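Local coordinates for chitinase (Chromobacterium violaceum, PDB 4TXG), which probably hydrolyses the glycosidic bonds of chitin, as a family 18 glycoside hydrolase that also carries a putative carbohydrate-binding module, at residues A175-W180 against L235-K240; R164-D168 against M213-G217. One frame throughout, in Å; residues are numbered along the deposited sequence.

Overall arrangement
Both contacts tie the chain between strands 155-161 and 185-193 to the chain that follows strand 199-200, within the catalytic family 18 region, and their centres lie about 15 Å apart. Contact 1 is the buried one: 175-180 packs on helix 231-242 through rings and aliphatic groups, with no hydrogen bond between its two segments. Contact 2 sits farther out, at the surface, where two irregular loops meet and hydrogen bonds to backbone carbonyls do much of the holding. In both, a tryptophan indole N-H is spent on a carbonyl oxygen, within its own segment in contact 1 and between the two segments in contact 2. Leu235 of contact 1 touches Trp215 of contact 2, joining the two.

Contact 1: A175-W180 against L235-K240; sequences ASDIPW and LLTQYK. With CS (cesium ion), chain N; CS (cesium ion), chain E.
Trp180 and Tyr239 make the central meeting here. The Tyr239 CB lies over one face of the indole, 3.3 Å from Trp180 CE2, and makes a CH-pi contact with the six-membered ring. The phenol continues past the five-membered ring as an offset stack, the centroids 4.7 Å apart and the planes only 13° from parallel. Leu236 comes at the edge of the same indole, its CD2 3.8 Å from Trp180 CZ2, while CG of Lys240 touches CZ3. Ile178 CG2 lies over the opposite face of the indole, toward the rim. Ala175 packs on the helix: its CB rests 3.7 Å from Leu235 CB and also meets Leu236 CD2. Farther along the tyrosine, Ser176 CB packs against Tyr239 OH.

A bond inside its own segment helps to set the rotation of the indole, together with Tyr239 and Ile178 on its two faces. Trp180 NE1 donates to Ala175 O at 3.0 Å, with an N-H...O angle of 160° and the oxygen near the ring plane. Trp180 CG stands anti to its carbonyl carbon (chi1 -73°), which turns the ring back toward Ala175 O, where its N-H is received. The two far ends of the helix side chains are held elsewhere: Tyr239 OH bonds Gly220 O, and Lys240 NZ forms a salt bridge with Asp307. A cesium ion is bound by the carbonyls Ser176 O and Ile178 O and by two waters, one of them weakly bonded to Tyr239 OH, and Gln238 OE1 of the helix binds a second cesium ion.

Behind the contact, Trp180, Ile178 and Leu236 reach Ile186 and Tyr188 of strand 185-193. This is helix-and-loop packing on the outside of the parallel barrel of a family 18 TIM-barrel fold, with helix 231-242 leading into strand 247-253.

Contact 2: R164-D168 against M213-G217; sequences RTGKD and MSWPG
Thr165 and Lys167 meet Met213, Ser214 and Trp215 in a loop-to-loop contact at the protein surface, part polar and part apolar. One loop follows strand 155-161, and the other runs from strand 199-200 toward helix 231-242. The indole of Trp215 supplies one of the two hydrogen bonds: NE1 donates to a lone pair of Thr165 O, in the carbonyl plane, at 3.0 Å, and the oxygen lies close to the ring plane. The N-H...O angle of 147° leaves this bond somewhat bent.

Lys167 supplies the second, NZ to Ser214 O at 2.8 Å, and meets that carbonyl nearly end-on, with a C=O...N angle of 167°. Its chain bends once, at chi2 (-63°), and is extended beyond, which carries the ammonium across to the other loop. There NZ also makes an off-centre cation-pi contact with the five-membered ring of Trp215, 4.6 Å from its centroid.

Both loops extend from a family 18 TIM barrel, in which strands 155-161 and 185-193 are parallel neighbours: 164-168 lies in the connection between these two, and 213-217 in the one that leads past the short strand 199-200 to helix 231-242.

Met213 brings the apolar share. Its CG sits over one face of Trp215, toward the rim, and its side chain slides past that of Lys167 in the opposite direction, CG to Lys167 CE at 3.8 Å. One atom further along the chain, SD comes 3.6 Å from Thr165 CG2, the two side chains crossing at about a right angle. The Trp215 ring also meets the ring of His232, at the start of helix 231-242, and its side chain touches Leu174 and Met223.

Contact 1: A175-W180 against L235-K240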
ATOM      1  N   ALA A 175     -14.265   1.688 -18.422  1.00 10.87           N
ATOM      2  CA  ALA A 175     -14.947   1.434 -17.154  1.00 15.25           C
ATOM      3  C   ALA A 175     -16.020   0.361 -17.343  1.00 16.05           C
ATOM      4  O   ALA A 175     -16.379  -0.359 -16.410  1.00 17.70           O
ATOM      5  CB  ALA A 175     -15.550   2.731 -16.600  1.00 17.31           C
ATOM      6  N   SER A 176     -16.499   0.231 -18.575  1.00 14.78           N
ATOM      7  CA  SER A 176     -17.485  -0.786 -18.908  1.00 18.10           C
ATOM      8  C   SER A 176     -16.896  -2.197 -18.986  1.00 17.13           C
ATOM      9  O   SER A 176     -17.645  -3.167 -19.038  1.00 18.55           O
ATOM     10  CB  SER A 176     -18.165  -0.432 -20.237  1.00 23.26           C
ATOM     11  OG  SER A 176     -17.203  -0.182 -21.246  1.00 23.49           O
ATOM     12  N   ASP A 177     -15.564  -2.312 -18.991  1.00 12.70           N
ATOM     13  CA  ASP A 177     -14.885  -3.613 -19.039  1.00 14.99           C
ATOM     14  C   ASP A 177     -14.571  -4.178 -17.654  1.00 14.16           C
ATOM     15  O   ASP A 177     -14.143  -5.331 -17.518  1.00 14.93           O
ATOM     16  CB  ASP A 177     -13.579  -3.499 -19.837  1.00 17.92           C
ATOM     17  CG  ASP A 177     -13.820  -3.116 -21.287  1.00 22.09           C
ATOM     18  OD1 ASP A 177     -14.728  -3.707 -21.899  1.00 25.25           O
ATOM     19  OD2 ASP A 177     -13.122  -2.217 -21.807  1.00 13.93           O
ATOM     20  N   ILE A 178     -14.764  -3.348 -16.634  1.00  8.93           N
ATOM     21  CA  ILE A 178     -14.522  -3.731 -15.249  1.00  8.07           C
ATOM     22  C   ILE A 178     -15.484  -4.836 -14.808  1.00 11.14           C
ATOM     23  O   ILE A 178     -16.670  -4.790 -15.147  1.00 10.63           O
ATOM     24  CB  ILE A 178     -14.677  -2.498 -14.323  1.00 10.31           C
ATOM     25  CG1 ILE A 178     -13.579  -1.464 -14.598  1.00 10.99           C
ATOM     26  CG2 ILE A 178     -14.671  -2.898 -12.847  1.00  8.31           C
ATOM     27  CD1 ILE A 178     -13.774  -0.157 -13.826  1.00 11.88           C
ATOM     28  N   PRO A 179     -14.983  -5.845 -14.073  1.00 13.03           N
ATOM     29  CA  PRO A 179     -15.866  -6.866 -13.494  1.00 12.80           C
ATOM     30  C   PRO A 179     -16.586  -6.354 -12.244  1.00 11.67           C
ATOM     31  O   PRO A 179     -16.267  -6.744 -11.120  1.00 10.38           O
ATOM     32  CB  PRO A 179     -14.903  -8.006 -13.147  1.00 12.43           C
ATOM     33  CG  PRO A 179     -13.607  -7.305 -12.854  1.00 11.87           C
ATOM     34  CD  PRO A 179     -13.556  -6.158 -13.845  1.00 12.88           C
ATOM     35  N   TRP A 180     -17.558  -5.474 -12.451  1.00 10.63           N
ATOM     36  CA  TRP A 180     -18.266  -4.832 -11.354  1.00 10.00           C
ATOM     37  C   TRP A 180     -18.890  -5.802 -10.349  1.00 11.82           C
ATOM     38  O   TRP A 180     -18.963  -5.499  -9.157  1.00 13.81           O
ATOM     39  CB  TRP A 180     -19.356  -3.921 -11.916  1.00  9.26           C
ATOM     40  CG  TRP A 180     -18.820  -2.671 -12.548  1.00 10.57           C
ATOM     41  CD1 TRP A 180     -18.415  -2.509 -13.843  1.00 12.09           C
ATOM     42  CD2 TRP A 180     -18.642  -1.402 -11.908  1.00  9.98           C
ATOM     43  NE1 TRP A 180     -17.999  -1.214 -14.048  1.00 10.90           N
ATOM     44  CE2 TRP A 180     -18.120  -0.518 -12.875  1.00 10.26           C
ATOM     45  CE3 TRP A 180     -18.872  -0.931 -10.615  1.00 10.35           C
ATOM     46  CZ2 TRP A 180     -17.818   0.815 -12.584  1.00 11.20           C
ATOM     47  CZ3 TRP A 180     -18.585   0.401 -10.332  1.00 12.33           C
ATOM     48  CH2 TRP A 180     -18.058   1.253 -11.315  1.00 11.30           C
ATOM     49  N   LEU A 235     -19.102   6.931 -17.079  1.00 10.09           N
ATOM     50  CA  LEU A 235     -19.344   5.493 -17.005  1.00  8.90           C
ATOM     51  C   LEU A 235     -19.269   4.978 -15.559  1.00  8.91           C
ATOM     52  O   LEU A 235     -20.088   4.155 -15.159  1.00 10.47           O
ATOM     53  CB  LEU A 235     -18.355   4.738 -17.906  1.00 11.68           C
ATOM     54  CG  LEU A 235     -18.605   4.956 -19.408  1.00 12.51           C
ATOM     55  CD1 LEU A 235     -17.607   4.202 -20.281  1.00 14.18           C
ATOM     56  CD2 LEU A 235     -20.034   4.538 -19.761  1.00 14.50           C
ATOM     57  N   LEU A 236     -18.315   5.467 -14.768  1.00  8.33           N
ATOM     58  CA  LEU A 236     -18.238   5.038 -13.365  1.00  8.19           C
ATOM     59  C   LEU A 236     -19.542   5.349 -12.634  1.00  9.61           C
ATOM     60  O   LEU A 236     -20.091   4.503 -11.921  1.00  9.55           O
ATOM     61  CB  LEU A 236     -17.057   5.704 -12.642  1.00  9.29           C
ATOM     62  CG  LEU A 236     -15.655   5.265 -13.073  1.00  9.27           C
ATOM     63  CD1 LEU A 236     -14.617   6.089 -12.307  1.00 11.61           C
ATOM     64  CD2 LEU A 236     -15.440   3.785 -12.831  1.00  8.35           C
ATOM     65  N   THR A 237     -20.061   6.554 -12.841  1.00  8.17           N
ATOM     66  CA  THR A 237     -21.301   6.958 -12.178  1.00  9.04           C
ATOM     67  C   THR A 237     -22.461   6.065 -12.592  1.00  9.51           C
ATOM     68  O   THR A 237     -23.271   5.635 -11.759  1.00  8.99           O
ATOM     69  CB  THR A 237     -21.626   8.426 -12.488  1.00  8.31           C
ATOM     70  OG1 THR A 237     -20.569   9.251 -11.977  1.00  8.39           O
ATOM     71  CG2 THR A 237     -22.945   8.842 -11.829  1.00  9.49           C
ATOM     72  N   GLN A 238     -22.530   5.771 -13.885  1.00  8.89           N
ATOM     73  CA  GLN A 238     -23.589   4.902 -14.403  1.00 10.08           C
ATOM     74  C   GLN A 238     -23.557   3.482 -13.843  1.00 10.27           C
ATOM     75  O   GLN A 238     -24.586   2.930 -13.452  1.00 10.37           O
ATOM     76  CB  GLN A 238     -23.497   4.827 -15.915  1.00  9.89           C
ATOM     77  CG  GLN A 238     -24.008   6.043 -16.632  1.00 12.28           C
ATOM     78  CD  GLN A 238     -24.068   5.788 -18.110  1.00 13.09           C
ATOM     79  OE1 GLN A 238     -25.029   5.202 -18.600  1.00 17.49           O
ATOM     80  NE2 GLN A 238     -23.020   6.183 -18.829  1.00  9.71           N
ATOM     81  N   TYR A 239     -22.379   2.873 -13.841  1.00 10.98           N
ATOM     82  CA  TYR A 239     -22.285   1.479 -13.418  1.00  9.88           C
ATOM     83  C   TYR A 239     -22.505   1.339 -11.920  1.00 11.06           C
ATOM     84  O   TYR A 239     -23.023   0.322 -11.467  1.00 12.92           O
ATOM     85  CB  TYR A 239     -20.946   0.869 -13.839  1.00 11.09           C
ATOM     86  CG  TYR A 239     -20.985   0.372 -15.262  1.00 13.69           C
ATOM     87  CD1 TYR A 239     -20.738   1.229 -16.321  1.00 16.04           C
ATOM     88  CD2 TYR A 239     -21.313  -0.948 -15.549  1.00 18.27           C
ATOM     89  CE1 TYR A 239     -20.806   0.781 -17.633  1.00 19.33           C
ATOM     90  CE2 TYR A 239     -21.380  -1.404 -16.855  1.00 22.05           C
ATOM     91  CZ  TYR A 239     -21.127  -0.536 -17.893  1.00 21.14           C
ATOM     92  OH  TYR A 239     -21.197  -0.989 -19.196  1.00 20.57           O
ATOM     93  N   LYS A 240     -22.143   2.361 -11.151  1.00 10.63           N
ATOM     94  CA  LYS A 240     -22.391   2.309  -9.715  1.00 12.50           C
ATOM     95  C   LYS A 240     -23.879   2.213  -9.398  1.00 14.99           C
ATOM     96  O   LYS A 240     -24.253   1.678  -8.359  1.00 14.31           O
ATOM     97  CB  LYS A 240     -21.777   3.521  -9.007  1.00 11.40           C
ATOM     98  CG  LYS A 240     -20.272   3.423  -8.893  1.00 12.27           C
ATOM     99  CD  LYS A 240     -19.763   4.011  -7.593  1.00 24.45           C
ATOM    100  CE  LYS A 240     -19.925   5.497  -7.548  1.00 22.97           C
ATOM    101  NZ  LYS A 240     -19.371   6.047  -6.271  1.00 19.02           N
TER
HETATM  102 CS    CS N 813     -18.530  -5.959 -17.592  1.00152.21          CS
HETATM  103 CS    CS E 804     -26.665   5.524 -21.039  1.00 94.38          CS
HETATM  104  O   HOH W   1     -20.314  -4.303 -19.560  1.00 33.98           O
HETATM  105  O   HOH W   2     -20.913  -5.008 -16.106  1.00 55.50           O

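Contact 2: R164-D168 against M213-G217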
ATOM      1  N   ARG A 164      -5.749   3.851 -20.869  1.00 11.29           N
ATOM      2  CA  ARG A 164      -6.003   2.824 -21.883  1.00  9.75           C
ATOM      3  C   ARG A 164      -7.323   3.097 -22.615  1.00 10.37           C
ATOM      4  O   ARG A 164      -8.262   2.298 -22.593  1.00 13.05           O
ATOM      5  CB  ARG A 164      -5.983   1.433 -21.247  1.00 11.95           C
ATOM      6  CG  ARG A 164      -4.681   1.203 -20.459  1.00 15.19           C
ATOM      7  CD  ARG A 164      -4.428  -0.256 -20.091  1.00 15.62           C
ATOM      8  NE  ARG A 164      -3.227  -0.350 -19.267  1.00 11.98           N
ATOM      9  CZ  ARG A 164      -1.993  -0.368 -19.755  1.00 13.17           C
ATOM     10  NH1 ARG A 164      -1.801  -0.335 -21.067  1.00 16.22           N
ATOM     11  NH2 ARG A 164      -0.950  -0.426 -18.931  1.00 11.47           N
ATOM     12  N   THR A 165      -7.361   4.243 -23.286  1.00  9.66           N
ATOM     13  CA  THR A 165      -8.571   4.748 -23.913  1.00  9.83           C
ATOM     14  C   THR A 165      -8.774   4.162 -25.297  1.00 13.79           C
ATOM     15  O   THR A 165      -9.853   4.280 -25.871  1.00 10.91           O
ATOM     16  CB  THR A 165      -8.528   6.270 -24.048  1.00 13.78           C
ATOM     17  OG1 THR A 165      -7.488   6.625 -24.972  1.00 15.53           O
ATOM     18  CG2 THR A 165      -8.245   6.904 -22.700  1.00 13.74           C
ATOM     19  N   GLY A 166      -7.720   3.551 -25.828  1.00 12.35           N
ATOM     20  CA  GLY A 166      -7.760   2.990 -27.166  1.00 15.90           C
ATOM     21  C   GLY A 166      -7.706   3.996 -28.305  1.00 17.04           C
ATOM     22  O   GLY A 166      -7.787   3.607 -29.469  1.00 17.55           O
ATOM     23  N   LYS A 167      -7.557   5.280 -27.996  1.00 15.14           N
ATOM     24  CA  LYS A 167      -7.641   6.301 -29.049  1.00 17.62           C
ATOM     25  C   LYS A 167      -6.448   6.256 -30.010  1.00 20.94           C
ATOM     26  O   LYS A 167      -6.543   6.726 -31.149  1.00 23.76           O
ATOM     27  CB  LYS A 167      -7.765   7.699 -28.435  1.00 17.97           C
ATOM     28  CG  LYS A 167      -9.053   7.932 -27.650  1.00 17.96           C
ATOM     29  CD  LYS A 167     -10.279   7.826 -28.545  1.00 19.59           C
ATOM     30  CE  LYS A 167     -11.567   8.098 -27.768  1.00 17.37           C
ATOM     31  NZ  LYS A 167     -12.762   8.077 -28.664  1.00 19.37           N
ATOM     32  N   ASP A 168      -5.331   5.686 -29.563  1.00 21.56           N
ATOM     33  CA  ASP A 168      -4.154   5.566 -30.425  1.00 22.72           C
ATOM     34  C   ASP A 168      -4.135   4.229 -31.164  1.00 24.60           C
ATOM     35  O   ASP A 168      -3.196   3.927 -31.898  1.00 23.94           O
ATOM     36  CB  ASP A 168      -2.864   5.741 -29.611  1.00 24.93           C
ATOM     37  CG  ASP A 168      -2.683   4.662 -28.549  1.00 31.34           C
ATOM     38  OD1 ASP A 168      -3.609   3.847 -28.346  1.00 31.77           O
ATOM     39  OD2 ASP A 168      -1.612   4.641 -27.901  1.00 34.32           O
ATOM     40  N   MET A 213     -14.410  12.692 -22.891  1.00 11.42           N
ATOM     41  CA  MET A 213     -14.069  11.703 -23.894  1.00 13.08           C
ATOM     42  C   MET A 213     -15.270  10.795 -24.075  1.00 12.56           C
ATOM     43  O   MET A 213     -16.045  10.591 -23.143  1.00 11.97           O
ATOM     44  CB  MET A 213     -12.811  10.918 -23.469  1.00 13.20           C
ATOM     45  CG  MET A 213     -12.371   9.852 -24.461  1.00 15.49           C
ATOM     46  SD  MET A 213     -10.754   9.175 -24.028  1.00 16.13           S
ATOM     47  CE  MET A 213      -9.655  10.541 -24.424  1.00 17.59           C
ATOM     48  N   SER A 214     -15.447  10.264 -25.279  1.00 12.90           N
ATOM     49  CA  SER A 214     -16.529   9.315 -25.502  1.00 12.42           C
ATOM     50  C   SER A 214     -16.036   8.217 -26.429  1.00 15.70           C
ATOM     51  O   SER A 214     -14.984   8.351 -27.060  1.00 17.35           O
ATOM     52  CB  SER A 214     -17.771  10.012 -26.075  1.00 16.95           C
ATOM     53  OG  SER A 214     -17.527  10.500 -27.379  1.00 24.16           O
ATOM     54  N   TRP A 215     -16.793   7.131 -26.492  1.00 14.67           N
ATOM     55  CA  TRP A 215     -16.402   5.956 -27.258  1.00 16.52           C
ATOM     56  C   TRP A 215     -17.565   5.491 -28.128  1.00 21.44           C
ATOM     57  O   TRP A 215     -18.218   4.492 -27.819  1.00 19.99           O
ATOM     58  CB  TRP A 215     -15.939   4.836 -26.314  1.00 15.61           C
ATOM     59  CG  TRP A 215     -14.669   5.174 -25.578  1.00 14.50           C
ATOM     60  CD1 TRP A 215     -13.393   4.947 -26.004  1.00 12.71           C
ATOM     61  CD2 TRP A 215     -14.555   5.817 -24.300  1.00 13.85           C
ATOM     62  NE1 TRP A 215     -12.496   5.396 -25.073  1.00 13.99           N
ATOM     63  CE2 TRP A 215     -13.183   5.933 -24.015  1.00 12.74           C
ATOM     64  CE3 TRP A 215     -15.483   6.296 -23.365  1.00 14.88           C
ATOM     65  CZ2 TRP A 215     -12.708   6.511 -22.834  1.00 14.06           C
ATOM     66  CZ3 TRP A 215     -15.007   6.870 -22.183  1.00 13.81           C
ATOM     67  CH2 TRP A 215     -13.636   6.977 -21.935  1.00 12.35           C
ATOM     68  N   PRO A 216     -17.828   6.227 -29.221  1.00 21.96           N
ATOM     69  CA  PRO A 216     -18.949   5.951 -30.122  1.00 25.50           C
ATOM     70  C   PRO A 216     -18.895   4.526 -30.627  1.00 23.27           C
ATOM     71  O   PRO A 216     -17.824   4.080 -31.037  1.00 23.88           O
ATOM     72  CB  PRO A 216     -18.736   6.940 -31.274  1.00 28.85           C
ATOM     73  CG  PRO A 216     -17.883   8.009 -30.706  1.00 26.39           C
ATOM     74  CD  PRO A 216     -16.999   7.343 -29.705  1.00 23.90           C
ATOM     75  N   GLY A 217     -20.018   3.818 -30.569  1.00 23.96           N
ATOM     76  CA  GLY A 217     -20.104   2.488 -31.138  1.00 27.74           C
ATOM     77  C   GLY A 217     -19.608   1.369 -30.246  1.00 30.58           C
ATOM     78  O   GLY A 217     -19.758   0.197 -30.584  1.00 33.40           O
TER